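Local coordinates for protein putative enoyl-CoA hydratase (Streptomyces avermitilis, PDB 3GKB) that is of unknown function but, as a crotonase-like member of the enoyl-CoA hydratase/isomerase family, probably acts on acyl-CoA thioesters, at residues P28-G33 against F58-P63; P63-A68 against A265-L270; V111-K116 against A138-I143. All coordinates share one frame; numbering follows the deposited sequence.

Interaction 1 (P28-G33 against F58-P63)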
loop_
_atom_site.group_PDB
_atom_site.type_symbol
_atom_site.label_atom_id
_atom_site.label_comp_id
_atom_site.label_asym_id
_atom_site.label_seq_id
_atom_site.Cartn_x
_atom_site.Cartn_y
_atom_site.Cartn_z
ATOM N N PRO B 28 36.224 -0.518 -1.094
ATOM C CA PRO B 28 35.986 0.473 -0.034
ATOM C C PRO B 28 34.530 0.877 0.252
ATOM O O PRO B 28 34.283 1.527 1.262
ATOM C CB PRO B 28 36.777 1.688 -0.531
ATOM C CG PRO B 28 36.720 1.569 -2.026
ATOM C CD PRO B 28 36.625 0.113 -2.362
ATOM N N VAL B 29 33.576 0.541 -0.607
ATOM C CA VAL B 29 32.195 1.020 -0.414
ATOM C C VAL B 29 31.125 -0.047 -0.634
ATOM O O VAL B 29 29.962 0.281 -0.787
ATOM C CB VAL B 29 31.846 2.245 -1.317
ATOM C CG1 VAL B 29 32.734 3.436 -0.985
ATOM C CG2 VAL B 29 31.992 1.877 -2.780
ATOM N N ASN B 30 31.515 -1.320 -0.615
ATOM C CA ASN B 30 30.577 -2.425 -0.835
ATOM C C ASN B 30 29.856 -2.329 -2.180
ATOM O O ASN B 30 28.631 -2.531 -2.280
ATOM C CB ASN B 30 29.580 -2.561 0.323
ATOM C CG ASN B 30 30.104 -3.434 1.457
ATOM O OD1 ASN B 30 31.331 -3.646 1.611
ATOM N ND2 ASN B 30 29.178 -3.942 2.276
ATOM N N VAL B 31 30.623 -2.075 -3.239
ATOM C CA VAL B 31 30.017 -2.186 -4.569
ATOM C C VAL B 31 29.689 -3.648 -4.822
ATOM O O VAL B 31 30.315 -4.544 -4.271
ATOM C CB VAL B 31 30.873 -1.616 -5.742
ATOM C CG1 VAL B 31 31.244 -0.171 -5.517
ATOM C CG2 VAL B 31 32.061 -2.465 -6.019
ATOM N N ILE B 32 28.656 -3.864 -5.610
ATOM C CA ILE B 32 28.269 -5.181 -6.119
ATOM C C ILE B 32 28.945 -5.378 -7.459
ATOM O O ILE B 32 28.506 -4.836 -8.499
ATOM C CB ILE B 32 26.762 -5.276 -6.353
ATOM C CG1 ILE B 32 25.985 -4.908 -5.092
ATOM C CG2 ILE B 32 26.394 -6.689 -6.833
ATOM C CD1 ILE B 32 24.517 -4.593 -5.400
ATOM N N GLY B 33 30.026 -6.133 -7.439
ATOM C CA GLY B 33 30.757 -6.479 -8.658
ATOM C C GLY B 33 30.448 -7.895 -9.099
ATOM O O GLY B 33 29.629 -8.613 -8.471
ATOM N N PHE B 58 21.086 -10.720 6.307
ATOM C CA PHE B 58 22.107 -9.988 5.578
ATOM C C PHE B 58 22.427 -8.703 6.303
ATOM O O PHE B 58 21.519 -7.945 6.661
ATOM C CB PHE B 58 21.604 -9.615 4.185
ATOM C CG PHE B 58 21.225 -10.773 3.320
ATOM C CD1 PHE B 58 22.161 -11.416 2.542
ATOM C CD2 PHE B 58 19.920 -11.195 3.241
ATOM C CE1 PHE B 58 21.790 -12.466 1.697
ATOM C CE2 PHE B 58 19.569 -12.249 2.421
ATOM C CZ PHE B 58 20.526 -12.881 1.654
ATOM N N SER B 59 23.717 -8.451 6.489
ATOM C CA SER B 59 24.171 -7.208 7.093
ATOM C C SER B 59 25.452 -6.756 6.400
ATOM O O SER B 59 26.038 -7.470 5.583
ATOM C CB SER B 59 24.369 -7.373 8.611
ATOM O OG SER B 59 25.466 -8.235 8.894
ATOM N N SER B 60 25.892 -5.546 6.699
ATOM C CA SER B 60 27.134 -5.054 6.114
ATOM C C SER B 60 28.264 -4.851 7.134
ATOM O O SER B 60 28.011 -4.401 8.243
ATOM C CB SER B 60 26.875 -3.716 5.436
ATOM O OG SER B 60 28.076 -3.207 4.893
ATOM N N ALA B 61 29.496 -5.122 6.719
ATOM C CA ALA B 61 30.686 -4.771 7.507
ATOM C C ALA B 61 31.136 -3.307 7.307
ATOM O O ALA B 61 31.955 -2.779 8.081
ATOM C CB ALA B 61 31.823 -5.748 7.181
ATOM N N ASP B 62 30.593 -2.645 6.287
ATOM C CA ASP B 62 31.021 -1.265 5.945
ATOM C C ASP B 62 30.245 -0.275 6.821
ATOM O O ASP B 62 29.018 -0.342 6.886
ATOM C CB ASP B 62 30.764 -1.023 4.458
ATOM C CG ASP B 62 31.286 0.315 3.962
ATOM O OD1 ASP B 62 30.845 1.375 4.466
ATOM O OD2 ASP B 62 32.104 0.284 3.007
ATOM N N PRO B 63 30.951 0.646 7.508
ATOM C CA PRO B 63 30.244 1.530 8.433
ATOM C C PRO B 63 29.262 2.525 7.794
ATOM O O PRO B 63 28.455 3.079 8.515
ATOM C CB PRO B 63 31.377 2.293 9.161
ATOM C CG PRO B 63 32.605 2.112 8.315
ATOM C CD PRO B 63 32.422 0.828 7.541
HETATM O O HOH W 1 32.777 3.204 3.373
HETATM O O HOH W 2 33.310 -1.965 2.300
#

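Interaction 2 (P63-A68 against A265-L270)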
loop_
_atom_site.group_PDB
_atom_site.type_symbol
_atom_site.label_atom_id
_atom_site.label_comp_id
_atom_site.label_asym_id
_atom_site.label_seq_id
_atom_site.Cartn_x
_atom_site.Cartn_y
_atom_site.Cartn_z
ATOM N N PRO B 63 30.951 0.646 7.508
ATOM C CA PRO B 63 30.244 1.530 8.433
ATOM C C PRO B 63 29.262 2.525 7.794
ATOM O O PRO B 63 28.455 3.079 8.515
ATOM C CB PRO B 63 31.377 2.293 9.161
ATOM C CG PRO B 63 32.605 2.112 8.315
ATOM C CD PRO B 63 32.422 0.828 7.541
ATOM N N GLU B 64 29.355 2.780 6.488
ATOM C CA GLU B 64 28.494 3.779 5.841
ATOM C C GLU B 64 27.557 3.204 4.769
ATOM O O GLU B 64 26.449 3.751 4.541
ATOM C CB GLU B 64 29.363 4.867 5.218
ATOM C CG GLU B 64 28.525 5.959 4.604
ATOM C CD GLU B 64 29.266 7.271 4.402
ATOM O OE1 GLU B 64 30.495 7.313 4.652
ATOM O OE2 GLU B 64 28.572 8.240 3.994
ATOM N N PHE B 65 28.003 2.131 4.110
ATOM C CA PHE B 65 27.272 1.521 2.966
ATOM C C PHE B 65 26.871 0.075 3.233
ATOM O O PHE B 65 27.669 -0.729 3.696
ATOM C CB PHE B 65 28.123 1.602 1.700
ATOM C CG PHE B 65 28.559 2.990 1.408
ATOM C CD1 PHE B 65 27.648 3.916 0.897
ATOM C CD2 PHE B 65 29.817 3.408 1.747
ATOM C CE1 PHE B 65 28.025 5.222 0.698
ATOM C CE2 PHE B 65 30.190 4.719 1.572
ATOM C CZ PHE B 65 29.304 5.621 1.053
ATOM N N PHE B 66 25.609 -0.243 2.954
ATOM C CA PHE B 66 25.149 -1.629 2.942
ATOM C C PHE B 66 25.654 -2.267 1.655
ATOM O O PHE B 66 26.493 -3.184 1.691
ATOM C CB PHE B 66 23.623 -1.679 3.051
ATOM C CG PHE B 66 23.056 -3.053 2.978
ATOM C CD1 PHE B 66 23.007 -3.867 4.111
ATOM C CD2 PHE B 66 22.598 -3.566 1.775
ATOM C CE1 PHE B 66 22.491 -5.134 4.024
ATOM C CE2 PHE B 66 22.091 -4.856 1.696
ATOM C CZ PHE B 66 22.045 -5.632 2.818
ATOM N N LEU B 67 25.183 -1.728 0.520
ATOM C CA LEU B 67 25.677 -2.057 -0.823
ATOM C C LEU B 67 25.559 -0.791 -1.655
ATOM O O LEU B 67 24.492 -0.260 -1.786
ATOM C CB LEU B 67 24.884 -3.167 -1.483
ATOM C CG LEU B 67 25.087 -4.593 -0.955
ATOM C CD1 LEU B 67 24.017 -5.546 -1.595
ATOM C CD2 LEU B 67 26.544 -5.099 -1.174
ATOM N N ALA B 68 26.675 -0.295 -2.149
ATOM C CA ALA B 68 26.717 1.026 -2.775
ATOM C C ALA B 68 25.815 1.110 -3.997
ATOM O O ALA B 68 25.044 2.048 -4.132
ATOM C CB ALA B 68 28.129 1.365 -3.157
ATOM N N ALA B 265 34.078 9.213 -0.136
ATOM C CA ALA B 265 33.614 10.664 -0.261
ATOM C C ALA B 265 32.627 10.887 -1.418
ATOM O O ALA B 265 31.658 11.656 -1.289
ATOM C CB ALA B 265 34.802 11.600 -0.370
ATOM N N GLY B 266 32.883 10.223 -2.540
ATOM C CA GLY B 266 32.053 10.324 -3.731
ATOM C C GLY B 266 30.699 9.679 -3.534
ATOM O O GLY B 266 29.676 10.193 -3.987
ATOM N N GLU B 267 30.669 8.550 -2.835
ATOM C CA GLU B 267 29.397 7.856 -2.602
ATOM C C GLU B 267 28.519 8.493 -1.531
ATOM O O GLU B 267 27.310 8.287 -1.517
ATOM C CB GLU B 267 29.650 6.402 -2.226
ATOM C CG GLU B 267 30.284 5.570 -3.328
ATOM C CD GLU B 267 29.305 5.172 -4.433
ATOM O OE1 GLU B 267 28.112 4.939 -4.156
ATOM O OE2 GLU B 267 29.737 5.077 -5.587
ATOM N N ARG B 268 29.094 9.277 -0.628
ATOM C CA ARG B 268 28.325 9.799 0.487
ATOM C C ARG B 268 27.090 10.594 -0.009
ATOM O O ARG B 268 25.970 10.357 0.448
ATOM C CB ARG B 268 29.195 10.670 1.401
ATOM C CG ARG B 268 28.436 11.216 2.641
ATOM C CD ARG B 268 29.408 11.677 3.756
ATOM N NE ARG B 268 30.365 10.613 4.059
ATOM C CZ ARG B 268 31.694 10.712 3.992
ATOM N NH1 ARG B 268 32.308 11.855 3.690
ATOM N NH2 ARG B 268 32.435 9.647 4.266
ATOM N N ASP B 269 27.321 11.492 -0.975
ATOM C CA ASP B 269 26.252 12.214 -1.659
ATOM C C ASP B 269 26.344 11.912 -3.146
ATOM O O ASP B 269 26.572 12.805 -3.972
ATOM C CB ASP B 269 26.360 13.745 -1.397
ATOM C CG ASP B 269 25.226 14.570 -2.060
ATOM O OD1 ASP B 269 24.176 14.005 -2.492
ATOM O OD2 ASP B 269 25.391 15.821 -2.136
ATOM N N LEU B 270 26.148 10.645 -3.498
ATOM C CA LEU B 270 26.246 10.246 -4.900
ATOM C C LEU B 270 25.254 11.011 -5.781
ATOM O O LEU B 270 25.539 11.262 -6.967
ATOM C CB LEU B 270 26.094 8.720 -5.057
ATOM C CG LEU B 270 26.350 8.103 -6.426
ATOM C CD1 LEU B 270 27.811 8.376 -6.889
ATOM C CD2 LEU B 270 26.040 6.602 -6.410
HETATM O O HOH W 3 25.862 4.363 -2.768
#

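Interaction 3 (V111-K116 against A138-I143)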
loop_
_atom_site.group_PDB
_atom_site.type_symbol
_atom_site.label_atom_id
_atom_site.label_comp_id
_atom_site.label_asym_id
_atom_site.label_seq_id
_atom_site.Cartn_x
_atom_site.Cartn_y
_atom_site.Cartn_z
ATOM N N VAL B 111 16.873 -8.437 5.907
ATOM C CA VAL B 111 17.966 -7.456 5.712
ATOM C C VAL B 111 17.992 -6.511 6.911
ATOM O O VAL B 111 16.951 -5.992 7.332
ATOM C CB VAL B 111 17.797 -6.632 4.404
ATOM C CG1 VAL B 111 18.726 -5.387 4.399
ATOM C CG2 VAL B 111 18.049 -7.522 3.138
ATOM N N LYS B 112 19.176 -6.344 7.481
ATOM C CA LYS B 112 19.449 -5.343 8.501
ATOM C C LYS B 112 20.206 -4.184 7.849
ATOM O O LYS B 112 21.407 -4.325 7.533
ATOM C CB LYS B 112 20.293 -5.944 9.614
ATOM C CG LYS B 112 20.660 -4.939 10.691
ATOM C CD LYS B 112 21.259 -5.628 11.920
ATOM C CE LYS B 112 22.628 -6.177 11.657
ATOM N NZ LYS B 112 23.286 -6.725 12.901
ATOM N N LEU B 113 19.518 -3.058 7.676
ATOM C CA LEU B 113 20.035 -1.907 6.940
ATOM C C LEU B 113 20.384 -0.774 7.895
ATOM O O LEU B 113 19.501 -0.095 8.422
ATOM C CB LEU B 113 19.013 -1.424 5.900
ATOM C CG LEU B 113 19.443 -0.211 5.050
ATOM C CD1 LEU B 113 20.633 -0.624 4.135
ATOM C CD2 LEU B 113 18.305 0.363 4.237
ATOM N N ALA B 114 21.683 -0.550 8.061
ATOM C CA ALA B 114 22.173 0.508 8.919
ATOM C C ALA B 114 22.656 1.712 8.132
ATOM O O ALA B 114 22.505 2.842 8.617
ATOM C CB ALA B 114 23.275 -0.015 9.852
ATOM N N GLY B 115 23.148 1.500 6.918
ATOM C CA GLY B 115 23.713 2.559 6.109
ATOM C C GLY B 115 22.987 2.751 4.781
ATOM O O GLY B 115 21.766 2.520 4.676
ATOM N N LYS B 116 23.748 3.195 3.785
ATOM C CA LYS B 116 23.204 3.534 2.479
ATOM C C LYS B 116 23.247 2.364 1.497
ATOM O O LYS B 116 24.268 1.660 1.380
ATOM C CB LYS B 116 23.954 4.727 1.869
ATOM C CG LYS B 116 23.792 6.019 2.641
ATOM C CD LYS B 116 24.895 6.980 2.278
ATOM C CE LYS B 116 24.729 8.346 2.914
ATOM N NZ LYS B 116 24.841 8.267 4.382
ATOM N N ALA B 138 20.203 5.050 8.032
ATOM C CA ALA B 138 19.973 4.288 6.824
ATOM C C ALA B 138 19.480 5.180 5.699
ATOM O O ALA B 138 18.836 6.206 5.926
ATOM C CB ALA B 138 18.969 3.198 7.072
ATOM N N GLY B 139 19.726 4.745 4.481
ATOM C CA GLY B 139 19.180 5.414 3.310
ATOM C C GLY B 139 19.013 4.462 2.131
ATOM O O GLY B 139 19.789 3.539 1.962
ATOM N N LEU B 140 17.992 4.720 1.315
ATOM C CA LEU B 140 17.692 3.930 0.143
ATOM C C LEU B 140 17.432 4.847 -1.026
ATOM O O LEU B 140 16.644 5.804 -0.904
ATOM C CB LEU B 140 16.436 3.095 0.360
ATOM C CG LEU B 140 16.599 1.795 1.099
ATOM C CD1 LEU B 140 15.232 1.309 1.536
ATOM C CD2 LEU B 140 17.317 0.766 0.180
ATOM N N GLY B 141 18.099 4.585 -2.136
ATOM C CA GLY B 141 17.858 5.368 -3.335
ATOM C C GLY B 141 18.057 4.579 -4.609
ATOM O O GLY B 141 18.924 3.692 -4.683
ATOM N N GLN B 142 17.280 4.918 -5.632
ATOM C CA GLN B 142 17.494 4.333 -6.963
ATOM C C GLN B 142 18.273 5.380 -7.762
ATOM O O GLN B 142 17.703 6.313 -8.291
ATOM C CB GLN B 142 16.179 3.949 -7.659
ATOM C CG GLN B 142 15.360 2.840 -6.953
ATOM C CD GLN B 142 16.021 1.432 -6.894
ATOM O OE1 GLN B 142 15.539 0.568 -6.136
ATOM N NE2 GLN B 142 17.105 1.189 -7.690
ATOM N N ILE B 143 19.590 5.229 -7.810
ATOM C CA ILE B 143 20.477 6.214 -8.433
ATOM C C ILE B 143 20.480 6.173 -9.967
ATOM O O ILE B 143 21.017 7.083 -10.618
ATOM C CB ILE B 143 21.923 5.993 -7.910
ATOM C CG1 ILE B 143 22.838 7.187 -8.208
ATOM C CG2 ILE B 143 22.536 4.735 -8.533
ATOM C CD1 ILE B 143 22.606 8.394 -7.335
#

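Interaction 1 (P28-G33 against F58-P63)
A chi1 of -175° turns CG of Asp62 away from its own backbone nitrogen and swings the carboxylate across to the 28-33 loop, while the similar setting of Ser60 (chi1 178°) brings OG beside the amide of Asn30. Two acceptors, Asp62 OD2 and Pro28 O, lie only 3.1 Å apart. One water lies between Asp62 OD1 and Pro28 O, and a second sits 2.6 Å from Asp62 OD2 and 2.7 Å from Asn30 OD1; neither has protons for every acceptor around it. Asp62 OD1 also accepts from the backbone N of Glu64 and of Phe65. The Asn30 and Asp62 side chains run past each other in opposite directions, amide and carboxylate planes 65° apart. Asn30 ND2 comes within 2.9 Å of Ser60 OG at a poor angle; its hydrogen bonds go to Phe66 O and Leu24 O, whereas OD1 accepts from Asn26 N. Ser60 OG instead takes the backbone N of Asp62 at 2.9 Å, an ST turn, and also bonds Phe65 O. A leucine in place of this asparagine would probably leave Phe66 O, Leu24 O and Asn26 N without their mate and take away the OD1 that faces the water beside Asp62. The contact joins the end of strand 55-60 to the loop between strand 19-24 and helix 34-48.

Interaction 2 (P63-A68 against A265-L270)
Glu64 and Arg268 meet as a side-on salt bridge, carboxylate and guanidinium nearly coplanar at 13°. The glutamate is stretched out, its CG turned away from the main-chain nitrogen and the chain extended beyond it. Arg268 crosses it at about a right angle, and a bend at chi3 (-52°) turns the NE/NH2 edge of the guanidinium to face the carboxylate. NE binds OE2 at 3.0 Å and NH2 binds OE1 at 3.1 Å, each on a syn lone pair; a weak third bond runs from NE to OE1. Two main N-H groups thus fix the rotation of the carboxylate, and Lys116 of strand 116-118 adds a long, weak ion pair to OE2.

The chain turns a corner at Phe66. In crotonase-fold relatives the chain just past it supplies an oxyanion-hole N-H, so helix 264-268 packs close to the equivalent region here, though its use in this protein is only inferred. Phe65 carries the apolar part. Glu64 CG lies over one ring face, towards the rim, whereas Arg268 N faces the ring edge near its plane. The end of the ring presses CZ to within 3.4 Å of Glu267 CB. Beyond that CB, Glu267 bends at chi2 (-76°) and its carboxylate comes to lie beside Ala68, with OE1 3.7 Å from Ala68 CB. A water donates to this oxygen at 2.7 Å and to Ala68 O at 2.8 Å, bridging the segments. The other oxygen, OE2, is held by His69 NE2 and Gln262 N, which leaves both oxygens of this buried acid with polar partners.

Interaction 3 (V111-K116 against A138-I143)
A parallel β-bridge between Lys116 and Gly139, backed by a cluster of aliphatic side chains, joins two successive turns of the crotonase-type spiral. In this fold, neighbouring strands of the larger sheet, here 108-113 and 130-134, each lead on to a short strand of a second, smaller sheet, here 116-118 and 139-141. The bridge lies where both chains enter that small sheet, and the CA atoms of Lys116 and Gly139 are 4.5 Å apart.

One hydrogen bond secures it: Gly139 N donates to Gly115 O over 3.0 Å at 161°. The same carbonyl receives a CA-H...O contact from Ala138, so it is approached by two consecutive residues. Ala114 O comes near Ala138 N, but at a poor angle, and bonds Thr137 OG1 instead.

Leu113 has its CG opposite the main-chain nitrogen (chi1 -180°), and this sends the branch over to the partner segment: CG rests on Ala138 CB at 4.0 Å. Leu140 leaves its backbone pointing away from the 111-116 segment, yet its end returns to meet Leu113. Helix 120-127, through Ala122 and Val125, also touches Leu140, and Phe66 packs on Leu113, so the pair is enclosed in the protein interior. The two leucines cross at an oblique angle, with CD2 of Leu113 set 3.8 Å from CG of Leu140.

In the fold
The three contacts illustrate how chemistry follows position. Interaction 2 is the buried one, yet it combines an enclosed aromatic and acid with an ion pair between a partly exposed glutamate and an exposed arginine. Interactions 1 and 3 are both partly buried; interaction 3, nearest the chain's centre, relies on backbone pairing and aliphatic packing, whereas interaction 1 depends on amide, carboxylate and water. Interactions 1 and 2 share Pro63, and Val29 O packs on the CB atoms of Ala68 and Phe65. Interactions 1 and 3 draw on adjacent strands, 55-60 and 108-113, of the larger sheet. Interaction 3 is nested within the loop closed by interaction 2, and the backbones of Glu64 and Phe66 probably hydrogen-bond Lys116.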